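DMATS type aromatic prenyltransferase (Micromonospora olivasterospora, PDB 6ZRY) probably transfers a dimethylallyl group to carbon 6 of the indole ring of tryptophan, which is held inside its ABBA barrel. Local coordinates at residues A33-P38 / L75-E80; G37-R42 / P47-S52; D128-C133 / P151-V156; D309-A314 / V343-E348. One frame throughout, in Å; residues are numbered along the deposited sequence. Where two conformers were deposited one is given.

Contact 1: A33-P38 / L75-E80; sequences AGLLGP and LRILGE
The flat peptide joining Gly79 to Glu80 receives the methyl CD1 of Leu35 over one of its faces: Leu35 CD1 stands 3.9 Å from Glu80 C, 4.0 Å from Gly79 C, and about as far from Glu80 N. On the same side of that plane the backbones come close, with Leu35 O 3.5 Å from Glu80 O. Two acceptors cannot bond to each other, and each oxygen finds its donor elsewhere. Thr81 OG1 is hydrogen-bonded to Leu35 O, and one water donates both to Leu36 O and, at 2.8 Å, to Glu80 O. The second methyl of Leu35 works differently. CG stands anti to the backbone N (chi1 180°), which carries the fork off the helix towards the strand; there CD2 meets Ile77 CG2 at 4.0 Å, the two side chains running past each other in opposite senses. Gly79 has no side chain, and Leu35 CD2 settles 4.2 Å from Gly79 CA. Cutting Leu35 back to an alanine is likely to open a gap over the Gly79-Glu80 peptide and leave Ile77 CG2 without its partner on the helix. On the next strand Cys133 and Leu135 also touch Leu35, while Leu78, pointing away from the helix, touches the bound tryptophan. This is the layering of the ABBA prenyltransferase barrel: an outer helix, here 26-36, packed on the outside of an antiparallel strand, with substrate on the inside.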
# COMPACT_ATOMS: atom_id res chain seq x y z
N ALA A 33 -10.76 -14.08 -3.40
CA ALA A 33 -10.93 -15.00 -4.54
C ALA A 33 -11.18 -14.21 -5.82
O ALA A 33 -10.57 -14.54 -6.83
CB ALA A 33 -12.06 -16.00 -4.27
N GLY A 34 -12.03 -13.19 -5.79
CA GLY A 34 -12.30 -12.30 -6.95
C GLY A 34 -11.04 -11.59 -7.39
O GLY A 34 -10.74 -11.56 -8.58
N LEU A 35 -10.31 -11.01 -6.44
CA LEU A 35 -9.11 -10.21 -6.73
C LEU A 35 -8.06 -11.12 -7.38
O LEU A 35 -7.40 -10.70 -8.35
CB LEU A 35 -8.59 -9.59 -5.42
CG LEU A 35 -7.35 -8.74 -5.57
CD1 LEU A 35 -7.54 -7.67 -6.63
CD2 LEU A 35 -6.96 -8.12 -4.25
N LEU A 36 -7.91 -12.34 -6.89
CA LEU A 36 -6.88 -13.27 -7.42
C LEU A 36 -7.19 -13.65 -8.88
O LEU A 36 -6.22 -13.89 -9.66
CB LEU A 36 -6.79 -14.47 -6.50
CG LEU A 36 -6.05 -14.22 -5.18
CD1 LEU A 36 -6.18 -15.41 -4.25
CD2 LEU A 36 -4.59 -13.93 -5.46
N GLY A 37 -8.46 -13.73 -9.26
CA GLY A 37 -8.86 -14.19 -10.60
C GLY A 37 -8.13 -15.48 -10.96
O GLY A 37 -8.15 -16.44 -10.18
N PRO A 38 -7.40 -15.53 -12.11
CA PRO A 38 -6.82 -16.79 -12.60
C PRO A 38 -5.62 -17.31 -11.78
O PRO A 38 -5.24 -18.42 -11.95
CB PRO A 38 -6.39 -16.42 -14.02
CG PRO A 38 -6.05 -14.96 -13.92
CD PRO A 38 -7.04 -14.39 -12.95
N LEU A 75 -7.88 -4.53 8.80
CA LEU A 75 -7.15 -5.49 7.93
C LEU A 75 -7.32 -5.02 6.49
O LEU A 75 -8.44 -4.63 6.12
CB LEU A 75 -7.75 -6.87 8.23
CG LEU A 75 -7.32 -8.07 7.40
CD1 LEU A 75 -5.82 -8.27 7.41
CD2 LEU A 75 -8.03 -9.31 7.94
N ARG A 76 -6.25 -5.03 5.71
CA ARG A 76 -6.32 -4.64 4.29
C ARG A 76 -5.56 -5.65 3.43
O ARG A 76 -4.60 -6.29 3.94
CB ARG A 76 -5.81 -3.22 4.09
CG ARG A 76 -6.43 -2.20 5.04
CD ARG A 76 -5.60 -2.00 6.31
NE ARG A 76 -4.21 -1.77 5.94
CZ ARG A 76 -3.76 -0.66 5.31
NH1 ARG A 76 -4.59 0.34 5.04
NH2 ARG A 76 -2.49 -0.55 4.97
N ILE A 77 -5.98 -5.77 2.19
CA ILE A 77 -5.28 -6.51 1.13
C ILE A 77 -5.01 -5.52 0.02
O ILE A 77 -5.99 -4.92 -0.46
CB ILE A 77 -6.11 -7.69 0.59
CG1 ILE A 77 -6.37 -8.74 1.66
CG2 ILE A 77 -5.40 -8.27 -0.61
CD1 ILE A 77 -7.48 -9.70 1.32
N LEU A 78 -3.76 -5.42 -0.41
CA LEU A 78 -3.37 -4.71 -1.65
C LEU A 78 -3.10 -5.77 -2.71
O LEU A 78 -2.39 -6.72 -2.41
CB LEU A 78 -2.13 -3.86 -1.38
CG LEU A 78 -1.59 -3.07 -2.58
CD1 LEU A 78 -2.51 -1.91 -2.92
CD2 LEU A 78 -0.21 -2.55 -2.28
N GLY A 79 -3.62 -5.61 -3.92
CA GLY A 79 -3.18 -6.53 -4.98
C GLY A 79 -3.79 -6.23 -6.31
O GLY A 79 -4.31 -5.10 -6.51
N GLU A 80 -3.66 -7.19 -7.23
CA GLU A 80 -4.11 -7.01 -8.61
C GLU A 80 -4.61 -8.36 -9.13
O GLU A 80 -4.20 -9.40 -8.62
CB GLU A 80 -3.00 -6.41 -9.49
CG GLU A 80 -1.77 -7.27 -9.63
CD GLU A 80 -0.68 -6.66 -10.50
OE1 GLU A 80 -0.99 -5.77 -11.33
OE2 GLU A 80 0.48 -7.06 -10.35
O HOH W 1 -4.15 -12.02 -9.68

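Contact 2: G37-R42 / P47-S52; sequences GPVGPR and PPAWPS
Arg42 reaches across to Pro47 and Ala49, and the close packing of this contact is gathered round its guanidinium group. The side chain is extended from CG to NE, with CG anti to the backbone N (chi1 -167°), so that the guanidinium turns its NE-NH2 side to Pro47 O. Arg42 NE and Arg42 NH2 each donate to Pro47 O at 3.1 Å. The oxygen lies close to the guanidinium plane, and both bonds are moderately bent, at 145° and 143°. Ala49 covers one face of the group, its CA 3.7 Å above the plane and over the centre, while Ala49 CB is 3.7 Å from Arg42 NH1. The looser part is apolar: Val39 CG2 only brushes Ala49 CB at 4.3 Å, although Leu82 touches both residues. On the solvent side the exposed Pro47 ring makes only a loose contact, its CG 4.5 Å from Arg42 NH2. A leucine in place of Arg42, lacking both donors, would probably leave Pro47 O without its mates and the 47-49 backbone freer to shift. Here a charged donor pair grips a neutral carbonyl, which probably helps to hold the loop's shape; no charges are paired across the two segments.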
# COMPACT_ATOMS: atom_id res chain seq x y z
N GLY A 37 -8.46 -13.73 -9.26
CA GLY A 37 -8.86 -14.19 -10.60
C GLY A 37 -8.13 -15.48 -10.96
O GLY A 37 -8.15 -16.44 -10.18
N PRO A 38 -7.40 -15.53 -12.11
CA PRO A 38 -6.82 -16.79 -12.60
C PRO A 38 -5.62 -17.31 -11.78
O PRO A 38 -5.24 -18.42 -11.95
CB PRO A 38 -6.39 -16.42 -14.02
CG PRO A 38 -6.05 -14.96 -13.92
CD PRO A 38 -7.04 -14.39 -12.95
N VAL A 39 -5.06 -16.48 -10.91
CA VAL A 39 -3.95 -16.85 -10.00
C VAL A 39 -4.47 -17.79 -8.91
O VAL A 39 -3.70 -18.66 -8.45
CB VAL A 39 -3.29 -15.60 -9.43
CG1 VAL A 39 -2.35 -15.91 -8.29
CG2 VAL A 39 -2.60 -14.84 -10.53
N GLY A 40 -5.73 -17.61 -8.48
CA GLY A 40 -6.26 -18.36 -7.35
C GLY A 40 -6.02 -19.87 -7.50
O GLY A 40 -5.44 -20.53 -6.61
N PRO A 41 -6.50 -20.49 -8.60
CA PRO A 41 -6.35 -21.93 -8.79
C PRO A 41 -4.96 -22.42 -9.22
O PRO A 41 -4.77 -23.64 -9.33
CB PRO A 41 -7.36 -22.25 -9.92
CG PRO A 41 -8.26 -21.05 -9.98
CD PRO A 41 -7.37 -19.89 -9.62
N ARG A 42 -4.04 -21.50 -9.46
CA ARG A 42 -2.68 -21.80 -9.96
C ARG A 42 -1.89 -22.54 -8.88
O ARG A 42 -1.88 -22.14 -7.73
CB ARG A 42 -1.99 -20.51 -10.36
CG ARG A 42 -0.73 -20.73 -11.15
CD ARG A 42 -0.06 -19.42 -11.49
NE ARG A 42 1.18 -19.69 -12.16
CZ ARG A 42 1.32 -19.82 -13.46
NH1 ARG A 42 0.27 -19.67 -14.25
NH2 ARG A 42 2.51 -20.04 -13.98
N PRO A 47 5.87 -21.44 -11.21
CA PRO A 47 6.38 -20.10 -10.94
C PRO A 47 5.26 -19.08 -10.99
O PRO A 47 4.17 -19.40 -11.46
CB PRO A 47 7.35 -19.83 -12.09
CG PRO A 47 6.87 -20.75 -13.18
CD PRO A 47 6.38 -21.99 -12.46
N PRO A 48 5.47 -17.84 -10.50
CA PRO A 48 4.46 -16.80 -10.60
C PRO A 48 3.96 -16.63 -12.04
O PRO A 48 4.76 -16.71 -12.93
CB PRO A 48 5.17 -15.53 -10.10
CG PRO A 48 6.29 -16.05 -9.23
CD PRO A 48 6.67 -17.39 -9.81
N ALA A 49 2.67 -16.35 -12.20
CA ALA A 49 1.99 -16.19 -13.51
C ALA A 49 2.55 -14.98 -14.25
O ALA A 49 2.48 -14.97 -15.48
CB ALA A 49 0.51 -16.07 -13.31
N TRP A 50 3.16 -14.04 -13.51
CA TRP A 50 3.61 -12.70 -13.98
C TRP A 50 4.44 -12.08 -12.86
O TRP A 50 4.11 -12.32 -11.70
CB TRP A 50 2.37 -11.84 -14.29
CG TRP A 50 2.67 -10.39 -14.47
CD1 TRP A 50 2.47 -9.36 -13.59
CD2 TRP A 50 3.25 -9.81 -15.63
NE1 TRP A 50 2.89 -8.19 -14.13
CE2 TRP A 50 3.38 -8.43 -15.38
CE3 TRP A 50 3.68 -10.33 -16.85
CZ2 TRP A 50 3.92 -7.56 -16.32
CZ3 TRP A 50 4.21 -9.48 -17.78
CH2 TRP A 50 4.34 -8.11 -17.51
N PRO A 51 5.54 -11.35 -13.14
CA PRO A 51 6.33 -10.74 -12.06
C PRO A 51 5.67 -9.49 -11.45
O PRO A 51 6.22 -8.39 -11.60
CB PRO A 51 7.69 -10.44 -12.70
CG PRO A 51 7.41 -10.40 -14.21
CD PRO A 51 6.19 -11.24 -14.45
N SER A 52 4.58 -9.70 -10.68
CA SER A 52 3.79 -8.62 -10.04
C SER A 52 4.69 -7.79 -9.11
O SER A 52 5.49 -8.37 -8.37
CB SER A 52 2.63 -9.20 -9.30
OG SER A 52 1.97 -8.25 -8.49

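Contact 3: D128-C133 / P151-V156; sequences DFAMWC and PEVKGV
Apolar contact between Ala130 and Val153 carries this small interface. Val153 CG2 lies 3.8 Å from Ala130 CB and 4.0 Å from Ala130 CA, meeting the alanine alongside its main chain. The valine is turned to allow this: CG2 stands anti to the backbone N, while CG1 is wedged between that N and the carbonyl carbon (chi1 72°). The same methyl that meets Ala130 passes Phe129 O at a looser 4.4 Å. No hydrogen bond crosses directly between the segments; the polar link runs through Asn150, whose ND2 is hydrogen-bonded to Phe129 O and whose OD1 is hydrogen-bonded to Glu152 N, so that one side-chain amide ties both. Within 151-156, a type I turn closes with Gly155 N donating to Glu152 O at 2.8 Å and presents Val153 to its partner. The aromatic element is local to 128-133: Phe129 CD2 stands 3.6 Å above a face of the Trp132 ring, towards its rim, and Trp132 in turn touches the bound tryptophan. Leu92 of helix 88-106 packs on Ala130. The contact lies at the open end of the hairpin of strands 131-138 and 141-149, where the chain turns off towards helix 159-170.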
# COMPACT_ATOMS: atom_id res chain seq x y z
N ASP A 128 5.21 -1.35 -14.07
CA ASP A 128 4.76 -2.75 -13.85
C ASP A 128 3.29 -2.80 -13.43
O ASP A 128 2.84 -3.91 -13.12
CB ASP A 128 5.70 -3.55 -12.94
CG ASP A 128 5.84 -3.02 -11.54
OD1 ASP A 128 5.30 -1.91 -11.28
OD2 ASP A 128 6.47 -3.73 -10.71
N PHE A 129 2.57 -1.69 -13.47
CA PHE A 129 1.09 -1.67 -13.24
C PHE A 129 0.48 -0.37 -13.75
O PHE A 129 1.20 0.59 -13.99
CB PHE A 129 0.80 -1.88 -11.75
CG PHE A 129 0.94 -0.63 -10.91
CD1 PHE A 129 2.19 -0.08 -10.65
CD2 PHE A 129 -0.18 -0.03 -10.35
CE1 PHE A 129 2.31 1.05 -9.88
CE2 PHE A 129 -0.06 1.11 -9.57
CZ PHE A 129 1.19 1.64 -9.32
N ALA A 130 -0.83 -0.39 -13.95
CA ALA A 130 -1.69 0.76 -14.24
C ALA A 130 -2.67 0.95 -13.08
O ALA A 130 -2.87 2.11 -12.67
CB ALA A 130 -2.41 0.55 -15.57
N MET A 131 -3.21 -0.14 -12.51
CA MET A 131 -4.24 -0.05 -11.44
C MET A 131 -4.10 -1.23 -10.47
O MET A 131 -4.15 -2.39 -10.93
CB MET A 131 -5.65 -0.07 -12.06
CG MET A 131 -6.78 -0.05 -11.03
SD MET A 131 -8.40 -0.24 -11.82
CE MET A 131 -8.58 1.37 -12.59
N TRP A 132 -3.96 -0.93 -9.19
CA TRP A 132 -4.06 -1.92 -8.11
C TRP A 132 -5.31 -1.62 -7.30
O TRP A 132 -5.89 -0.55 -7.44
CB TRP A 132 -2.81 -1.91 -7.22
CG TRP A 132 -1.58 -2.53 -7.84
CD1 TRP A 132 -1.47 -3.17 -9.04
CD2 TRP A 132 -0.26 -2.48 -7.30
NE1 TRP A 132 -0.18 -3.58 -9.24
CE2 TRP A 132 0.59 -3.14 -8.21
CE3 TRP A 132 0.28 -1.95 -6.13
CZ2 TRP A 132 1.95 -3.30 -7.98
CZ3 TRP A 132 1.63 -2.09 -5.90
CH2 TRP A 132 2.46 -2.75 -6.82
N CYS A 133 -5.68 -2.56 -6.47
CA CYS A 133 -6.88 -2.60 -5.63
C CYS A 133 -6.42 -2.68 -4.17
O CYS A 133 -5.47 -3.44 -3.94
CB CYS A 133 -7.65 -3.89 -6.00
SG CYS A 133 -9.07 -4.17 -4.99
N PRO A 151 0.76 6.91 -11.46
CA PRO A 151 0.94 8.22 -12.07
C PRO A 151 1.92 8.18 -13.25
O PRO A 151 1.90 9.08 -14.07
CB PRO A 151 1.55 9.06 -10.94
CG PRO A 151 1.11 8.35 -9.70
CD PRO A 151 1.24 6.89 -10.08
N GLU A 152 2.75 7.16 -13.30
CA GLU A 152 3.82 7.04 -14.33
C GLU A 152 3.36 6.15 -15.50
O GLU A 152 4.23 5.71 -16.29
CB GLU A 152 5.09 6.50 -13.67
CG GLU A 152 5.67 7.44 -12.63
CD GLU A 152 6.91 6.89 -11.92
OE1 GLU A 152 7.64 7.68 -11.36
OE2 GLU A 152 7.13 5.68 -11.98
N VAL A 153 2.07 5.88 -15.61
CA VAL A 153 1.54 4.91 -16.61
C VAL A 153 1.77 5.43 -18.04
O VAL A 153 1.86 4.60 -18.94
CB VAL A 153 0.06 4.62 -16.36
CG1 VAL A 153 -0.82 5.80 -16.74
CG2 VAL A 153 -0.39 3.34 -17.06
N LYS A 154 1.84 6.74 -18.24
CA LYS A 154 2.16 7.34 -19.57
C LYS A 154 3.63 7.78 -19.59
O LYS A 154 3.99 8.60 -20.44
CB LYS A 154 1.20 8.50 -19.86
CG LYS A 154 -0.25 8.08 -20.00
CD LYS A 154 -1.11 9.18 -20.52
CE LYS A 154 -2.47 8.69 -20.98
NZ LYS A 154 -3.33 9.82 -21.45
N GLY A 155 4.45 7.22 -18.68
CA GLY A 155 5.89 7.49 -18.56
C GLY A 155 6.19 8.42 -17.38
O GLY A 155 5.31 9.17 -16.98
N VAL A 156 7.41 8.38 -16.88
CA VAL A 156 7.83 9.15 -15.68
C VAL A 156 7.76 10.66 -16.01
O VAL A 156 7.35 11.41 -15.15
CB VAL A 156 9.22 8.69 -15.20
CG1 VAL A 156 9.66 9.45 -13.96
CG2 VAL A 156 9.25 7.18 -14.92

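Contact 4: D309-A314 / V343-E348; sequences DRAIAA and VYLSAE
Leu345 leaves its strand pointing at helix 305-315, where it meets Ala311 and Ile312. Its CB heads towards the helix but stops short of contact, and the backbones remain well separated, with Leu345 CA 7.3 Å from Ile312 CA. At the next bond CG stands anti to the carbonyl carbon (chi1 -63°), which brings the branch point in front of the helix. CD1 then continues the chain straight on from CA (chi2 174°) and lands on Ala311, 4.0 Å from Ala311 CB and the same distance from Ala311 O. That carbonyl belongs to the helix backbone, so the methyl lies against main chain as well as side chain. Against the single methyl of Ala311, Leu345 brings the larger side chain. Packing of this kind, apolar side chains between an outer helix and the outward side of an antiparallel strand, is characteristic of the ABBA barrel, whose helices surround the strands. On the strand itself, Tyr344 points the other way, where it touches Glu62 of the tryptophan pocket and its OH is hydrogen-bonded to Ser331 OG. The remaining methyl of Leu345, CD2, branches off to Ile312 and comes 4.2 Å from Ile312 CG1. These two side chains cross at about a right angle, and the methyl meets CG1, the inner carbon of the longer branch of Ile312. Neighbouring apolar residues close round the three: Leu17 of helix 6-21 and Ile65 of strand 61-68 touch Ala311, Leu320 and Leu326 touch Ile312, and Ile327 of strand 327-333 touches Leu345.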
# COMPACT_ATOMS: atom_id res chain seq x y z
N ASP A 309 1.75 -10.00 17.20
CA ASP A 309 2.26 -11.39 17.26
C ASP A 309 1.20 -12.36 16.75
O ASP A 309 1.57 -13.30 16.09
CB ASP A 309 2.76 -11.73 18.66
CG ASP A 309 3.96 -10.91 19.04
OD1 ASP A 309 4.70 -10.48 18.13
OD2 ASP A 309 4.13 -10.65 20.23
N ARG A 310 -0.08 -12.14 17.02
CA ARG A 310 -1.16 -13.02 16.52
C ARG A 310 -1.29 -12.84 14.99
O ARG A 310 -1.47 -13.88 14.29
CB ARG A 310 -2.47 -12.77 17.28
CG ARG A 310 -2.44 -13.33 18.70
CD ARG A 310 -3.80 -13.62 19.31
NE ARG A 310 -4.82 -12.60 19.03
CZ ARG A 310 -5.99 -12.83 18.40
NH1 ARG A 310 -6.84 -11.81 18.21
NH2 ARG A 310 -6.33 -14.05 17.98
N ALA A 311 -1.17 -11.62 14.48
CA ALA A 311 -1.27 -11.38 13.02
C ALA A 311 -0.10 -12.08 12.32
O ALA A 311 -0.30 -12.72 11.31
CB ALA A 311 -1.33 -9.90 12.69
N ILE A 312 1.10 -11.96 12.86
CA ILE A 312 2.32 -12.60 12.29
C ILE A 312 2.06 -14.11 12.23
O ILE A 312 2.24 -14.70 11.15
CB ILE A 312 3.58 -12.23 13.10
CG1 ILE A 312 4.00 -10.77 12.86
CG2 ILE A 312 4.72 -13.18 12.81
CD1 ILE A 312 4.96 -10.23 13.93
N ALA A 313 1.65 -14.71 13.34
CA ALA A 313 1.43 -16.17 13.47
C ALA A 313 0.33 -16.63 12.50
O ALA A 313 0.43 -17.78 11.99
CB ALA A 313 1.07 -16.52 14.89
N ALA A 314 -0.69 -15.80 12.27
CA ALA A 314 -1.80 -16.08 11.32
C ALA A 314 -1.22 -16.22 9.91
O ALA A 314 -1.72 -17.10 9.15
CB ALA A 314 -2.85 -15.00 11.38
N VAL A 343 1.35 -2.40 9.88
CA VAL A 343 2.37 -3.44 9.66
C VAL A 343 1.95 -4.19 8.40
O VAL A 343 0.78 -4.57 8.31
CB VAL A 343 2.49 -4.38 10.88
CG1 VAL A 343 3.63 -5.36 10.72
CG2 VAL A 343 2.65 -3.58 12.17
N TYR A 344 2.86 -4.33 7.45
CA TYR A 344 2.58 -4.91 6.12
C TYR A 344 3.20 -6.29 6.15
O TYR A 344 4.43 -6.40 6.43
CB TYR A 344 3.09 -3.97 5.03
CG TYR A 344 2.44 -2.62 5.05
CD1 TYR A 344 2.83 -1.69 5.99
CD2 TYR A 344 1.46 -2.26 4.14
CE1 TYR A 344 2.25 -0.43 6.04
CE2 TYR A 344 0.86 -1.01 4.19
CZ TYR A 344 1.28 -0.09 5.13
OH TYR A 344 0.73 1.15 5.24
N LEU A 345 2.38 -7.32 5.93
CA LEU A 345 2.77 -8.74 6.07
C LEU A 345 2.69 -9.45 4.71
O LEU A 345 1.63 -9.41 4.05
CB LEU A 345 1.85 -9.38 7.11
CG LEU A 345 1.95 -8.80 8.51
CD1 LEU A 345 0.89 -9.41 9.43
CD2 LEU A 345 3.33 -9.03 9.10
N SER A 346 3.80 -10.06 4.30
CA SER A 346 3.95 -10.75 3.01
C SER A 346 3.31 -12.14 3.05
O SER A 346 3.48 -12.86 4.01
CB SER A 346 5.39 -10.85 2.63
OG SER A 346 6.01 -9.57 2.59
N ALA A 347 2.64 -12.52 1.98
CA ALA A 347 2.08 -13.87 1.80
C ALA A 347 3.20 -14.92 1.73
O ALA A 347 2.98 -16.03 2.19
CB ALA A 347 1.23 -13.89 0.56
N GLU A 348 4.34 -14.59 1.15
CA GLU A 348 5.45 -15.53 0.92
C GLU A 348 4.90 -16.82 0.26
O GLU A 348 5.31 -17.95 0.66
CB GLU A 348 6.17 -15.87 2.22
CG GLU A 348 6.83 -14.67 2.90
CD GLU A 348 7.64 -15.00 4.15
OE1 GLU A 348 8.66 -14.38 4.33
OE2 GLU A 348 7.17 -15.84 4.99

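In the fold
Contacts 1, 3 and 4 all reach the one antiparallel sheet that curls into the barrel. Contact 1 and contact 3 use adjacent strands, 71-79 and 131-138, joined where Gly79 N meets Cys133 O, and their centres are about 18 Å apart. Contact 4, on strand 341-346, lies about 27 Å from contact 3, centre to centre, across the centre of the chain. Contact 2 shares Gly37 and Pro38 with contact 1, their centres about 11 Å apart, and its Ser52 is hydrogen-bonded to Glu80. Along the chain, contacts 1 and 2 start from overlapping segments, contact 2 closing first; 3 and then 4 follow. Between them they pack helices and loops around the barrel whose interior holds tryptophan.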